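Local coordinates for niemann-Pick type C2 protein (Camponotus japonicus, PDB 3WEB), which binds oleic acid inside a beta-sandwich and probably carries such lipids as semiochemicals in worker-ant chemical communication, at residues M111-N116 against I122-F127. Numbering follows the deposited sequence.
Sequences MWEFRN and ITCVKF. With OLA (oleic acid), chain B.
W112 and V125 form a hydrogen-bonded pair near the middle of this antiparallel hairpin, W112 N reaching V125 O at 2.8 Å in the carbonyl plane and V125 N returning to W112 O. Toward the turn a classic beta bulge sets I122 and T123 against F114, whose carbonyl oxygen accepts from both their amides, I122 N at 2.7 Å. The T123 torsion, with OG1 between its own backbone N and carbonyl carbon (chi1 59°), sets the hydroxyl alongside F114 CB at 3.2 Å, where it also receives a weak bond from F114 N, and a water joins it to W112 O. On the face shared by W112, F114, T123 and V125, turned to the interior, the W112 indole lies against oleic acid, CD2 3.8 Å from ligand C8, with the water over its opposite face; F127 meets C11 by its ring edge. On the other face, which carries M111, E113, C124 and K126, R115 grips E113 OE1 side-on through NE and NH2, while E113 OE2 lies 3.4 Å from C124 SG and pairs with K121. An alanine in place of E113 would probably leave R115 and K121 without this shared carboxylate and open a gap beside the C124 sulfur. C124 is disulfide-bonded to C6, strand 51-59 continues the sheet beyond 111-116, and F114 packs edge-to-face on F42 and Y93 of the facing sheet, joining the two sheets across the core of the immunoglobulin-like beta-sandwich of this ML-domain protein.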
loop_
_atom_site.group_PDB
_atom_site.type_symbol
_atom_site.label_atom_id
_atom_site.label_comp_id
_atom_site.label_asym_id
_atom_site.label_seq_id
_atom_site.Cartn_x
_atom_site.Cartn_y
_atom_site.Cartn_z
ATOM N N MET A 111 -2.717 6.826 2.559
ATOM C CA MET A 111 -1.675 6.273 3.411
ATOM C C MET A 111 -1.881 4.779 3.511
ATOM O O MET A 111 -2.984 4.317 3.779
ATOM C CB MET A 111 -1.693 6.896 4.803
ATOM C CG MET A 111 -1.303 8.369 4.839
ATOM S SD MET A 111 -1.517 9.076 6.486
ATOM C CE MET A 111 -0.604 7.892 7.480
ATOM N N TRP A 112 -0.810 4.029 3.292
ATOM C CA TRP A 112 -0.906 2.584 3.188
ATOM C C TRP A 112 0.227 1.965 3.979
ATOM O O TRP A 112 1.401 2.276 3.743
ATOM C CB TRP A 112 -0.845 2.195 1.708
ATOM C CG TRP A 112 -0.813 0.729 1.404
ATOM C CD1 TRP A 112 -1.585 -0.253 1.966
ATOM C CD2 TRP A 112 -0.003 0.087 0.411
ATOM N NE1 TRP A 112 -1.281 -1.469 1.405
ATOM C CE2 TRP A 112 -0.315 -1.292 0.448
ATOM C CE3 TRP A 112 0.969 0.542 -0.495
ATOM C CZ2 TRP A 112 0.310 -2.229 -0.390
ATOM C CZ3 TRP A 112 1.588 -0.392 -1.336
ATOM C CH2 TRP A 112 1.256 -1.764 -1.271
ATOM N N GLU A 113 -0.133 1.099 4.927
ATOM C CA GLU A 113 0.828 0.512 5.854
ATOM C C GLU A 113 0.799 -1.008 5.857
ATOM O O GLU A 113 -0.251 -1.624 5.687
ATOM C CB GLU A 113 0.567 0.988 7.292
ATOM C CG GLU A 113 0.380 2.487 7.469
ATOM C CD GLU A 113 0.143 2.880 8.919
ATOM O OE1 GLU A 113 -0.239 2.004 9.732
ATOM O OE2 GLU A 113 0.341 4.071 9.246
ATOM N N PHE A 114 1.971 -1.607 6.047
ATOM C CA PHE A 114 2.070 -3.018 6.415
ATOM C C PHE A 114 2.570 -3.056 7.848
ATOM O O PHE A 114 3.593 -2.447 8.169
ATOM C CB PHE A 114 3.091 -3.758 5.538
ATOM C CG PHE A 114 2.557 -4.258 4.222
ATOM C CD1 PHE A 114 1.302 -3.889 3.744
ATOM C CD2 PHE A 114 3.342 -5.102 3.437
ATOM C CE1 PHE A 114 0.833 -4.362 2.525
ATOM C CE2 PHE A 114 2.876 -5.577 2.215
ATOM C CZ PHE A 114 1.621 -5.207 1.757
ATOM N N ARG A 115 1.842 -3.762 8.703
ATOM C CA ARG A 115 2.269 -3.968 10.076
ATOM C C ARG A 115 2.558 -5.439 10.334
ATOM O O ARG A 115 1.994 -6.326 9.673
ATOM C CB ARG A 115 1.199 -3.464 11.045
ATOM C CG ARG A 115 0.923 -1.976 10.919
ATOM C CD ARG A 115 -0.189 -1.551 11.855
ATOM N NE ARG A 115 -0.507 -0.131 11.709
ATOM C CZ ARG A 115 -1.454 0.494 12.405
ATOM N NH1 ARG A 115 -2.169 -0.165 13.314
ATOM N NH2 ARG A 115 -1.688 1.783 12.198
ATOM N N ASN A 116 3.429 -5.706 11.299
ATOM C CA ASN A 116 3.643 -7.081 11.726
ATOM C C ASN A 116 2.617 -7.485 12.785
ATOM O O ASN A 116 1.718 -6.709 13.139
ATOM C CB ASN A 116 5.078 -7.300 12.215
ATOM C CG ASN A 116 5.396 -6.540 13.494
ATOM O OD1 ASN A 116 4.521 -5.928 14.112
ATOM N ND2 ASN A 116 6.654 -6.585 13.898
ATOM N N ILE A 122 6.004 -1.996 9.400
ATOM C CA ILE A 122 7.073 -2.429 8.495
ATOM C C ILE A 122 7.240 -1.372 7.411
ATOM O O ILE A 122 8.363 -0.972 7.089
ATOM C CB ILE A 122 6.747 -3.782 7.824
ATOM C CG1 ILE A 122 6.380 -4.840 8.876
ATOM C CG2 ILE A 122 7.926 -4.255 6.978
ATOM C CD1 ILE A 122 5.592 -6.008 8.312
ATOM N N THR A 123 6.113 -0.927 6.853
ATOM C CA THR A 123 6.108 0.127 5.834
ATOM C C THR A 123 4.986 1.115 6.080
ATOM O O THR A 123 3.938 0.746 6.613
ATOM C CB THR A 123 5.892 -0.450 4.424
ATOM O OG1 THR A 123 4.648 -1.155 4.386
ATOM C CG2 THR A 123 7.019 -1.396 4.048
ATOM N N CYS A 124 5.206 2.359 5.659
ATOM C CA CYS A 124 4.151 3.369 5.606
ATOM C C CYS A 124 4.405 4.217 4.375
ATOM O O CYS A 124 5.423 4.911 4.298
ATOM C CB CYS A 124 4.175 4.247 6.856
ATOM S SG CYS A 124 2.714 5.292 7.063
ATOM N N VAL A 125 3.471 4.148 3.429
ATOM C CA VAL A 125 3.565 4.845 2.143
ATOM C C VAL A 125 2.471 5.897 2.097
ATOM O O VAL A 125 1.328 5.611 2.442
ATOM C CB VAL A 125 3.355 3.866 0.967
ATOM C CG1 VAL A 125 3.440 4.594 -0.370
ATOM C CG2 VAL A 125 4.365 2.716 1.029
ATOM N N LYS A 126 2.828 7.112 1.682
ATOM C CA LYS A 126 1.866 8.199 1.557
ATOM C C LYS A 126 2.003 8.844 0.181
ATOM O O LYS A 126 3.105 9.192 -0.243
ATOM C CB LYS A 126 2.101 9.235 2.653
ATOM C CG LYS A 126 1.131 10.398 2.656
ATOM C CD LYS A 126 1.602 11.425 3.669
ATOM C CE LYS A 126 0.483 12.340 4.124
ATOM N NZ LYS A 126 1.065 13.414 4.976
ATOM N N PHE A 127 0.890 8.981 -0.527
ATOM C CA PHE A 127 0.939 9.608 -1.849
ATOM C C PHE A 127 -0.382 10.285 -2.204
ATOM O O PHE A 127 -1.440 9.901 -1.678
ATOM C CB PHE A 127 1.343 8.582 -2.920
ATOM C CG PHE A 127 0.346 7.479 -3.117
ATOM C CD1 PHE A 127 0.335 6.372 -2.275
ATOM C CD2 PHE A 127 -0.564 7.537 -4.164
ATOM C CE1 PHE A 127 -0.581 5.350 -2.474
ATOM C CE2 PHE A 127 -1.483 6.528 -4.366
ATOM C CZ PHE A 127 -1.492 5.431 -3.515
HETATM C C1 OLA B . -7.670 -5.200 -0.772
HETATM O O1 OLA B . -7.080 -5.834 0.134
HETATM O O2 OLA B . -8.868 -4.845 -0.683
HETATM C C2 OLA B . -6.908 -4.856 -2.033
HETATM C C3 OLA B . -6.760 -3.344 -2.178
HETATM C C4 OLA B . -5.320 -2.955 -2.490
HETATM C C5 OLA B . -4.689 -2.170 -1.348
HETATM C C6 OLA B . -3.530 -1.306 -1.828
HETATM C C7 OLA B . -3.894 0.168 -1.702
HETATM C C8 OLA B . -2.744 1.104 -2.073
HETATM C C9 OLA B . -2.642 1.269 -3.576
HETATM C C10 OLA B . -3.342 2.160 -4.286
HETATM C C11 OLA B . -4.331 3.125 -3.671
HETATM C C12 OLA B . -5.497 3.339 -4.626
HETATM C C13 OLA B . -6.825 3.328 -3.880
HETATM C C14 OLA B . -7.985 3.230 -4.864
HETATM C C15 OLA B . -9.266 3.800 -4.267
HETATM C C16 OLA B . -10.265 2.690 -3.963
HETATM C C17 OLA B . -11.435 2.726 -4.940
HETATM C C18 OLA B . -12.717 2.264 -4.281
HETATM O O HOH W 1 2.806 0.028 2.738
#